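Local coordinates for protein UDP-N-acetylglucosamine 2-epimerase (PDB 3OT5) that probably catalyses the reversible epimerisation at C2 that interconverts UDP-N-acetylglucosamine and UDP-N-acetylmannosamine, at residues V305-S309 with G310-E314; I293-H296 with N297-K301; E51-P54 with E55-S59. All coordinates share one frame; numbering follows the deposited sequence.

Interaction 1 of 3, residues V305-S309 with G310-E314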
ATOM      1  N   VAL A 305       2.715 -14.085   8.105  1.00 42.84           N
ATOM      2  CA  VAL A 305       2.619 -12.801   8.772  1.00 41.90           C
ATOM      3  C   VAL A 305       1.244 -12.609   9.361  1.00 41.10           C
ATOM      4  O   VAL A 305       0.246 -12.983   8.751  1.00 43.00           O
ATOM      5  CB  VAL A 305       2.936 -11.636   7.790  1.00 41.06           C
ATOM      6  CG1 VAL A 305       2.093 -11.737   6.551  1.00 44.01           C
ATOM      7  CG2 VAL A 305       2.734 -10.247   8.468  1.00 44.13           C
ATOM      8  N   PHE A 306       1.215 -12.083  10.578  1.00 41.46           N
ATOM      9  CA  PHE A 306      -0.011 -11.738  11.279  1.00 41.20           C
ATOM     10  C   PHE A 306      -0.076 -10.243  11.208  1.00 40.08           C
ATOM     11  O   PHE A 306       0.862  -9.594  11.613  1.00 39.22           O
ATOM     12  CB  PHE A 306       0.038 -12.061  12.771  1.00 41.80           C
ATOM     13  CG  PHE A 306      -0.042 -13.520  13.112  1.00 45.02           C
ATOM     14  CD1 PHE A 306      -1.272 -14.163  13.163  1.00 47.59           C
ATOM     15  CD2 PHE A 306       1.098 -14.225  13.493  1.00 45.98           C
ATOM     16  CE1 PHE A 306      -1.356 -15.513  13.528  1.00 51.66           C
ATOM     17  CE2 PHE A 306       1.024 -15.560  13.858  1.00 47.39           C
ATOM     18  CZ  PHE A 306      -0.205 -16.209  13.871  1.00 51.09           C
ATOM     19  N   THR A 307      -1.191  -9.683  10.758  1.00 40.23           N
ATOM     20  CA  THR A 307      -1.286  -8.251  10.671  1.00 39.30           C
ATOM     21  C   THR A 307      -2.710  -7.782  10.632  1.00 39.54           C
ATOM     22  O   THR A 307      -3.633  -8.562  10.400  1.00 40.20           O
ATOM     23  CB  THR A 307      -0.611  -7.738   9.358  1.00 39.23           C
ATOM     24  OG1 THR A 307      -0.417  -6.317   9.409  1.00 39.94           O
ATOM     25  CG2 THR A 307      -1.451  -8.093   8.157  1.00 35.66           C
ATOM     26  N   ASP A 308      -2.883  -6.509  10.937  1.00 39.49           N
ATOM     27  CA  ASP A 308      -4.170  -5.872  10.810  1.00 41.51           C
ATOM     28  C   ASP A 308      -3.977  -4.695   9.830  1.00 41.85           C
ATOM     29  O   ASP A 308      -4.846  -3.830   9.696  1.00 42.20           O
ATOM     30  CB  ASP A 308      -4.720  -5.417  12.155  1.00 42.90           C
ATOM     31  CG  ASP A 308      -3.875  -4.353  12.810  1.00 44.37           C
ATOM     32  OD1 ASP A 308      -2.901  -3.880  12.187  1.00 44.39           O
ATOM     33  OD2 ASP A 308      -4.206  -3.974  13.955  1.00 47.21           O
ATOM     34  N   SER A 309      -2.816  -4.664   9.163  1.00 41.15           N
ATOM     35  CA  SER A 309      -2.512  -3.620   8.187  1.00 42.30           C
ATOM     36  C   SER A 309      -3.084  -3.915   6.798  1.00 41.97           C
ATOM     37  O   SER A 309      -2.946  -5.021   6.270  1.00 43.69           O
ATOM     38  CB  SER A 309      -1.000  -3.445   8.039  1.00 42.50           C
ATOM     39  OG  SER A 309      -0.709  -2.613   6.920  1.00 43.72           O
ATOM     40  N   GLY A 310      -3.687  -2.910   6.197  1.00 43.06           N
ATOM     41  CA  GLY A 310      -4.246  -3.046   4.852  1.00 43.40           C
ATOM     42  C   GLY A 310      -3.154  -3.254   3.820  1.00 41.90           C
ATOM     43  O   GLY A 310      -3.227  -4.175   2.993  1.00 40.30           O
ATOM     44  N   GLY A 311      -2.120  -2.421   3.879  1.00 40.74           N
ATOM     45  CA  GLY A 311      -1.018  -2.533   2.930  1.00 40.82           C
ATOM     46  C   GLY A 311      -0.380  -3.918   2.911  1.00 39.98           C
ATOM     47  O   GLY A 311      -0.103  -4.469   1.846  1.00 42.31           O
ATOM     48  N   VAL A 312      -0.156  -4.488   4.087  1.00 38.48           N
ATOM     49  CA  VAL A 312       0.486  -5.791   4.197  1.00 37.52           C
ATOM     50  C   VAL A 312      -0.354  -6.910   3.572  1.00 39.73           C
ATOM     51  O   VAL A 312       0.197  -7.876   3.064  1.00 40.40           O
ATOM     52  CB  VAL A 312       0.847  -6.123   5.660  1.00 37.19           C
ATOM     53  CG1 VAL A 312       1.362  -7.553   5.791  1.00 34.18           C
ATOM     54  CG2 VAL A 312       1.884  -5.130   6.200  1.00 34.02           C
ATOM     55  N   GLN A 313      -1.675  -6.773   3.619  1.00 41.31           N
ATOM     56  CA  GLN A 313      -2.574  -7.753   3.027  1.00 42.82           C
ATOM     57  C   GLN A 313      -2.456  -7.764   1.515  1.00 43.56           C
ATOM     58  O   GLN A 313      -2.723  -8.772   0.874  1.00 42.60           O
ATOM     59  CB  GLN A 313      -4.024  -7.463   3.444  1.00 44.48           C
ATOM     60  CG  GLN A 313      -4.257  -7.665   4.955  1.00 44.19           C
ATOM     61  CD  GLN A 313      -5.589  -7.132   5.428  1.00 45.39           C
ATOM     62  OE1 GLN A 313      -6.635  -7.471   4.888  1.00 50.33           O
ATOM     63  NE2 GLN A 313      -5.556  -6.309   6.469  1.00 41.97           N
ATOM     64  N   GLU A 314      -2.030  -6.648   0.936  1.00 43.29           N
ATOM     65  CA  GLU A 314      -1.895  -6.587  -0.508  1.00 44.89           C
ATOM     66  C   GLU A 314      -0.479  -6.836  -0.980  1.00 44.03           C
ATOM     67  O   GLU A 314      -0.282  -7.336  -2.081  1.00 44.91           O
ATOM     68  CB  GLU A 314      -2.372  -5.238  -1.011  1.00 47.06           C
ATOM     69  CG  GLU A 314      -3.808  -4.968  -0.614  1.00 51.49           C
ATOM     70  CD  GLU A 314      -4.348  -3.664  -1.163  1.00 56.13           C
ATOM     71  OE1 GLU A 314      -5.383  -3.206  -0.632  1.00 57.67           O
ATOM     72  OE2 GLU A 314      -3.745  -3.105  -2.112  1.00 60.41           O
TER

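Interaction 2 of 3, residues I293-H296 with N297-K301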
ATOM      1  N   ILE A 293      10.169  -0.080   4.039  1.00 61.88           N
ATOM      2  CA  ILE A 293      11.180  -0.726   3.196  1.00 61.87           C
ATOM      3  C   ILE A 293      11.859  -1.900   3.899  1.00 59.95           C
ATOM      4  O   ILE A 293      11.956  -2.988   3.331  1.00 59.45           O
ATOM      5  CB  ILE A 293      12.207   0.297   2.705  1.00 64.56           C
ATOM      6  CG1 ILE A 293      11.500   1.308   1.795  1.00 65.45           C
ATOM      7  CG2 ILE A 293      13.331  -0.389   1.949  1.00 66.64           C
ATOM      8  CD1 ILE A 293      12.353   2.433   1.343  1.00 66.32           C
ATOM      9  N   ASP A 294      12.342  -1.687   5.122  1.00 58.44           N
ATOM     10  CA  ASP A 294      12.948  -2.783   5.878  1.00 56.73           C
ATOM     11  C   ASP A 294      11.918  -3.874   6.033  1.00 53.00           C
ATOM     12  O   ASP A 294      12.227  -5.067   5.940  1.00 51.50           O
ATOM     13  CB  ASP A 294      13.415  -2.322   7.255  1.00 57.95           C
ATOM     14  CG  ASP A 294      14.735  -1.588   7.210  1.00 61.03           C
ATOM     15  OD1 ASP A 294      15.719  -2.170   6.707  1.00 61.18           O
ATOM     16  OD2 ASP A 294      14.807  -0.462   7.742  1.00 67.27           O
ATOM     17  N   PHE A 295      10.679  -3.451   6.247  1.00 50.89           N
ATOM     18  CA  PHE A 295       9.581  -4.374   6.421  1.00 48.65           C
ATOM     19  C   PHE A 295       9.372  -5.240   5.184  1.00 47.81           C
ATOM     20  O   PHE A 295       9.161  -6.447   5.307  1.00 46.87           O
ATOM     21  CB  PHE A 295       8.295  -3.628   6.771  1.00 49.05           C
ATOM     22  CG  PHE A 295       7.180  -4.539   7.154  1.00 49.12           C
ATOM     23  CD1 PHE A 295       7.048  -4.971   8.462  1.00 51.32           C
ATOM     24  CD2 PHE A 295       6.282  -4.993   6.209  1.00 50.95           C
ATOM     25  CE1 PHE A 295       6.030  -5.828   8.818  1.00 54.70           C
ATOM     26  CE2 PHE A 295       5.266  -5.853   6.557  1.00 51.12           C
ATOM     27  CZ  PHE A 295       5.136  -6.274   7.859  1.00 52.54           C
ATOM     28  N   HIS A 296       9.411  -4.646   3.991  1.00 48.08           N
ATOM     29  CA  HIS A 296       9.247  -5.453   2.783  1.00 47.66           C
ATOM     30  C   HIS A 296      10.323  -6.538   2.725  1.00 47.23           C
ATOM     31  O   HIS A 296      10.055  -7.677   2.328  1.00 45.41           O
ATOM     32  CB  HIS A 296       9.285  -4.631   1.483  1.00 49.01           C
ATOM     33  CG  HIS A 296       8.139  -3.679   1.325  1.00 50.02           C
ATOM     34  ND1 HIS A 296       8.251  -2.485   0.644  1.00 52.34           N
ATOM     35  CD2 HIS A 296       6.875  -3.716   1.811  1.00 49.68           C
ATOM     36  CE1 HIS A 296       7.090  -1.852   0.676  1.00 52.06           C
ATOM     37  NE2 HIS A 296       6.241  -2.575   1.385  1.00 47.96           N
ATOM     38  N   ASN A 297      11.539  -6.174   3.118  1.00 47.10           N
ATOM     39  CA  ASN A 297      12.660  -7.110   3.121  1.00 48.44           C
ATOM     40  C   ASN A 297      12.508  -8.232   4.157  1.00 47.98           C
ATOM     41  O   ASN A 297      12.920  -9.369   3.905  1.00 47.69           O
ATOM     42  CB  ASN A 297      13.964  -6.334   3.235  1.00 50.30           C
ATOM     43  CG  ASN A 297      14.263  -5.533   1.960  1.00 51.70           C
ATOM     44  OD1 ASN A 297      14.772  -6.080   0.973  1.00 49.46           O
ATOM     45  ND2 ASN A 297      13.979  -4.239   1.995  1.00 50.15           N
ATOM     46  N   PHE A 298      11.898  -7.928   5.301  1.00 47.19           N
ATOM     47  CA  PHE A 298      11.630  -8.958   6.311  1.00 48.23           C
ATOM     48  C   PHE A 298      10.529  -9.841   5.807  1.00 49.36           C
ATOM     49  O   PHE A 298      10.574 -11.063   5.911  1.00 49.63           O
ATOM     50  CB  PHE A 298      11.216  -8.353   7.656  1.00 47.27           C
ATOM     51  CG  PHE A 298      12.363  -8.081   8.569  1.00 48.12           C
ATOM     52  CD1 PHE A 298      12.613  -8.937   9.636  1.00 50.32           C
ATOM     53  CD2 PHE A 298      13.212  -7.013   8.351  1.00 49.66           C
ATOM     54  CE1 PHE A 298      13.663  -8.719  10.488  1.00 52.97           C
ATOM     55  CE2 PHE A 298      14.278  -6.777   9.199  1.00 53.40           C
ATOM     56  CZ  PHE A 298      14.508  -7.638  10.272  1.00 56.13           C
ATOM     57  N   LEU A 299       9.539  -9.187   5.231  1.00 51.10           N
ATOM     58  CA  LEU A 299       8.381  -9.844   4.689  1.00 51.88           C
ATOM     59  C   LEU A 299       8.840 -10.899   3.694  1.00 54.73           C
ATOM     60  O   LEU A 299       8.384 -12.046   3.737  1.00 55.77           O
ATOM     61  CB  LEU A 299       7.497  -8.783   4.021  1.00 51.74           C
ATOM     62  CG  LEU A 299       6.023  -9.051   3.806  1.00 51.62           C
ATOM     63  CD1 LEU A 299       5.361  -9.342   5.159  1.00 51.21           C
ATOM     64  CD2 LEU A 299       5.384  -7.859   3.132  1.00 49.15           C
ATOM     65  N   ARG A 300       9.788 -10.543   2.831  1.00 57.85           N
ATOM     66  CA  ARG A 300      10.274 -11.489   1.818  1.00 60.14           C
ATOM     67  C   ARG A 300      10.761 -12.821   2.373  1.00 61.31           C
ATOM     68  O   ARG A 300      10.526 -13.869   1.759  1.00 63.25           O
ATOM     69  CB  ARG A 300      11.379 -10.875   0.952  1.00 62.71           C
ATOM     70  CG  ARG A 300      11.940 -11.873  -0.065  1.00 67.01           C
ATOM     71  CD  ARG A 300      12.846 -11.242  -1.075  1.00 71.77           C
ATOM     72  NE  ARG A 300      13.356 -12.235  -2.016  1.00 77.33           N
ATOM     73  CZ  ARG A 300      12.714 -12.655  -3.105  1.00 80.26           C
ATOM     74  NH1 ARG A 300      13.281 -13.564  -3.891  1.00 82.98           N
ATOM     75  NH2 ARG A 300      11.508 -12.179  -3.419  1.00 79.88           N
ATOM     76  N   LYS A 301      11.447 -12.790   3.517  1.00 61.20           N
ATOM     77  CA  LYS A 301      11.976 -14.016   4.123  1.00 61.10           C
ATOM     78  C   LYS A 301      11.013 -14.635   5.141  1.00 58.36           C
ATOM     79  O   LYS A 301      11.314 -15.656   5.754  1.00 59.40           O
ATOM     80  CB  LYS A 301      13.338 -13.723   4.773  1.00 63.60           C
ATOM     81  CG  LYS A 301      14.064 -14.947   5.357  1.00 67.05           C
ATOM     82  CD  LYS A 301      14.269 -16.056   4.312  1.00 73.05           C
ATOM     83  CE  LYS A 301      15.018 -17.258   4.893  1.00 75.19           C
ATOM     84  NZ  LYS A 301      15.151 -18.358   3.903  1.00 79.60           N
TER

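Interaction 3 of 3, residues E51-P54 with E55-S59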
ATOM      1  N   GLU A  51       9.824   6.953 -16.741  1.00 47.18           N
ATOM      2  CA  GLU A  51      11.213   7.196 -17.056  1.00 49.67           C
ATOM      3  C   GLU A  51      11.838   6.089 -17.935  1.00 51.20           C
ATOM      4  O   GLU A  51      12.893   6.298 -18.518  1.00 52.10           O
ATOM      5  CB  GLU A  51      12.007   7.439 -15.785  1.00 50.75           C
ATOM      6  CG  GLU A  51      11.570   8.711 -15.091  1.00 53.08           C
ATOM      7  CD  GLU A  51      12.353   8.996 -13.845  1.00 58.29           C
ATOM      8  OE1 GLU A  51      13.307   8.243 -13.559  1.00 63.02           O
ATOM      9  OE2 GLU A  51      12.015   9.979 -13.152  1.00 61.73           O
ATOM     10  N   LYS A  52      11.184   4.934 -18.037  1.00 51.51           N
ATOM     11  CA  LYS A  52      11.676   3.855 -18.901  1.00 54.06           C
ATOM     12  C   LYS A  52      11.275   4.127 -20.349  1.00 53.22           C
ATOM     13  O   LYS A  52      11.781   3.483 -21.268  1.00 55.58           O
ATOM     14  CB  LYS A  52      11.105   2.490 -18.509  1.00 54.99           C
ATOM     15  CG  LYS A  52      11.472   1.992 -17.133  1.00 59.73           C
ATOM     16  CD  LYS A  52      10.854   0.611 -16.882  1.00 64.47           C
ATOM     17  CE  LYS A  52      10.930   0.214 -15.389  1.00 67.92           C
ATOM     18  NZ  LYS A  52      12.323   0.168 -14.848  1.00 68.06           N
ATOM     19  N   GLU A  53      10.363   5.072 -20.555  1.00 50.13           N
ATOM     20  CA  GLU A  53       9.906   5.387 -21.900  1.00 50.69           C
ATOM     21  C   GLU A  53      10.008   6.904 -22.169  1.00 48.93           C
ATOM     22  O   GLU A  53       9.012   7.579 -22.426  1.00 48.52           O
ATOM     23  CB  GLU A  53       8.486   4.830 -22.079  1.00 49.55           C
ATOM     24  CG  GLU A  53       7.985   4.832 -23.498  1.00 54.99           C
ATOM     25  CD  GLU A  53       6.622   4.163 -23.660  1.00 57.26           C
ATOM     26  OE1 GLU A  53       6.012   4.331 -24.737  1.00 58.81           O
ATOM     27  OE2 GLU A  53       6.169   3.473 -22.722  1.00 60.16           O
ATOM     28  N   PRO A  54      11.234   7.440 -22.121  1.00 48.69           N
ATOM     29  CA  PRO A  54      11.437   8.868 -22.332  1.00 48.94           C
ATOM     30  C   PRO A  54      11.148   9.338 -23.754  1.00 49.54           C
ATOM     31  O   PRO A  54      11.030  10.535 -23.961  1.00 49.17           O
ATOM     32  CB  PRO A  54      12.918   9.053 -22.006  1.00 50.98           C
ATOM     33  CG  PRO A  54      13.526   7.737 -22.351  1.00 52.83           C
ATOM     34  CD  PRO A  54      12.510   6.740 -21.905  1.00 51.14           C
ATOM     35  N   GLU A  55      11.065   8.422 -24.728  1.00 50.19           N
ATOM     36  CA  GLU A  55      10.749   8.831 -26.093  1.00 51.46           C
ATOM     37  C   GLU A  55       9.279   9.251 -26.187  1.00 49.82           C
ATOM     38  O   GLU A  55       8.886   9.932 -27.138  1.00 51.43           O
ATOM     39  CB  GLU A  55      11.046   7.754 -27.158  1.00 53.47           C
ATOM     40  CG  GLU A  55      10.260   6.420 -27.114  1.00 54.16           C
ATOM     41  CD  GLU A  55      10.788   5.408 -26.091  1.00 55.33           C
ATOM     42  OE1 GLU A  55      11.454   5.812 -25.111  1.00 52.74           O
ATOM     43  OE2 GLU A  55      10.537   4.192 -26.285  1.00 54.29           O
ATOM     44  N   THR A  56       8.485   8.839 -25.202  1.00 46.56           N
ATOM     45  CA  THR A  56       7.066   9.138 -25.168  1.00 45.83           C
ATOM     46  C   THR A  56       6.685  10.108 -24.068  1.00 43.88           C
ATOM     47  O   THR A  56       5.899  11.008 -24.291  1.00 42.65           O
ATOM     48  CB  THR A  56       6.246   7.863 -24.863  1.00 45.39           C
ATOM     49  OG1 THR A  56       6.551   6.835 -25.808  1.00 46.71           O
ATOM     50  CG2 THR A  56       4.755   8.163 -24.879  1.00 42.96           C
ATOM     51  N   PHE A  57       7.247   9.906 -22.878  1.00 43.26           N
ATOM     52  CA  PHE A  57       6.902  10.716 -21.722  1.00 42.57           C
ATOM     53  C   PHE A  57       7.958  11.649 -21.175  1.00 43.03           C
ATOM     54  O   PHE A  57       9.147  11.403 -21.249  1.00 44.05           O
ATOM     55  CB  PHE A  57       6.520   9.807 -20.556  1.00 40.90           C
ATOM     56  CG  PHE A  57       5.369   8.882 -20.838  1.00 43.09           C
ATOM     57  CD1 PHE A  57       4.070   9.350 -20.815  1.00 39.29           C
ATOM     58  CD2 PHE A  57       5.587   7.524 -21.056  1.00 43.40           C
ATOM     59  CE1 PHE A  57       3.014   8.499 -21.050  1.00 40.90           C
ATOM     60  CE2 PHE A  57       4.528   6.665 -21.296  1.00 43.08           C
ATOM     61  CZ  PHE A  57       3.246   7.147 -21.284  1.00 43.96           C
ATOM     62  N   GLU A  58       7.460  12.717 -20.585  1.00 43.91           N
ATOM     63  CA  GLU A  58       8.259  13.704 -19.901  1.00 46.07           C
ATOM     64  C   GLU A  58       7.688  13.599 -18.478  1.00 44.22           C
ATOM     65  O   GLU A  58       6.488  13.763 -18.273  1.00 43.15           O
ATOM     66  CB  GLU A  58       8.057  15.074 -20.522  1.00 48.02           C
ATOM     67  CG  GLU A  58       8.880  16.200 -19.892  1.00 55.23           C
ATOM     68  CD  GLU A  58       8.837  17.494 -20.708  1.00 62.27           C
ATOM     69  OE1 GLU A  58       8.463  17.443 -21.911  1.00 60.86           O
ATOM     70  OE2 GLU A  58       9.211  18.558 -20.152  1.00 66.94           O
ATOM     71  N   SER A  59       8.522  13.240 -17.510  1.00 44.41           N
ATOM     72  CA  SER A  59       8.053  13.083 -16.136  1.00 43.83           C
ATOM     73  C   SER A  59       8.395  14.262 -15.233  1.00 43.35           C
ATOM     74  O   SER A  59       9.546  14.598 -15.085  1.00 43.93           O
ATOM     75  CB  SER A  59       8.636  11.807 -15.534  1.00 43.37           C
ATOM     76  OG  SER A  59       8.165  11.612 -14.218  1.00 43.55           O
TER

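Interaction 1 of 3, residues V305-S309 with G310-E314
The carbonyl oxygen of S309 is gripped twice by one residue, Q313. Q313 NE2 donates to S309 O at 2.9 Å, coming in from above the carbonyl plane, 68° out of it. Q313 N adds a weak bond to the same oxygen at 3.4 Å. In the glutamine, chi1 of -66° keeps CG beside the backbone N, which lets the extended chain beyond it turn NE2 to the carbonyl, with Q313 CG 3.2 Å from S309 O.

S309 is also the N-cap: its OG accepts a weak but almost straight bond (169°) from V312 N. V312 CG2 packs against that hydroxyl end, 3.7 Å from S309 OG. Just before the cap, T307 OG1 takes the amide of S309, S309 N to T307 OG1 being 2.9 Å, which makes an ST turn; T230 shares the same hydroxyl. The other branch of the threonine, T307 CG2, rests on V312 CG1 at 3.7 Å, and V305 CG2 meets that same methyl group more loosely. The D308 carboxylate is bonded to the amides of H232 (OD1) and R233 (OD2), with N236 ND2 also on OD2.

The chain nearly reverses here: ST turn and serine N-cap together form the strand-to-helix junction of the beta-alpha-beta unit made by strand 302-307, helix 310-315 and strand 323-325, in a Rossmann-like parallel sheet.

Interaction 2 of 3, residues I293-H296 with N297-K301
Backbone bonds come first: F298 N reaches D294 O, L299 N reaches F295 O at 2.8 Å, and R300 N reaches H296 O, the i to i+4 ladder of an alpha-helix. At I293 the ladder has an extra rung. I293 O receives N297 N at 3.2 Å and also N297 ND2 at 2.7 Å, the two donors lying on opposite faces of the carbonyl plane. The side-chain bond is the more bent, 139° at the hydrogen, with ND2 well above the plane. With chi1 at -69° N297 CG stands beside its own backbone N and the amide folds back along the previous turn, where I293 CG2 runs alongside it. Both ends of this amide have further work: OD1 takes the amide of Q210 and ND2 also donates to T208 O, so its flip is well determined.

Apolar packing sits on another side of the helix. L299 CD1 lies 3.8 Å from F295 CE2, with CD2 a little farther from the same ring atom.

A ring edge meets a backbone carbonyl at F298, whose CD2 is 3.3 Å from D294 O, the oxygen lying near the ring plane; H215 meets F298 edge-to-face.

Other polar ends leave the helix: D294 OD1 bonds to Y213, and H296 links T208 through ND1 to E315 through NE2. F295 and L299 lay helix 292-301 on L228 of strand 225-229, and the chain runs straight on into the neighbouring parallel strand, 302-307.

Interaction 3 of 3, residues E51-P54 with E55-S59
Two backbone amides share the carbonyl oxygen of E53. F57 N donates to E53 O at 3.0 Å in a nearly straight bond (170°), almost in line with the carbonyl; T56 N donates to E53 O at 3.1 Å from above the carbonyl plane. This is a beta turn with P54 and E55 at its corners, whose carbonyl also takes the i+4 amide. P54 CA adds a CH...O contact to F57 O.

The side chains of E53 and T56 make the third bond. T56 OG1 gives its hydrogen to E53 OE1 at 2.8 Å, meeting the carboxylate on its anti side, somewhat out of its plane. An extended chain with CG anti to the backbone N (chi1 -168°) carries E53 there, and K389 offers OE1 a long, weak ion pair. The turn joins helix 37-51 to strand 57-63, completing the beta-alpha-beta unit that starts with strand 28-34.

Both carboxylates also make van der Waals contacts. E53 OE2 comes within 3.9 Å of F57 CE2, the carboxylate turned steeply to the ring. E55 bends back at chi2, bringing OE2 to 3.8 Å from E53 CG.

Of the apolar contacts, E51 CG approaches S59 CB loosely, and within 55-59 itself T56 CG2 lies over the centre of the F57 ring, 3.8 Å above its plane.

Interactions 1 and 2 belong to the same half of the chain, around the sheet that holds strand 302-307, and they touch directly. V312 CG2 packs 3.5 Å from F295 CE2, and V305 CB lies 4.2 Å from L299 CD1; these side chains pack together as one apolar patch between sheet and helices, and the centres of the two interactions are 13 Å apart. H296 adds a polar tie, bonding to E315 at the end of helix 310-315. Interaction 3 stands apart, at the turn leading into strand 57-63 of the other sheet: its nearest atoms are about 16 Å from interaction 2 and about 19 Å from interaction 1. A triethylene glycol, probably from the crystallisation liquor, lies about 3 Å from the side chain of R300.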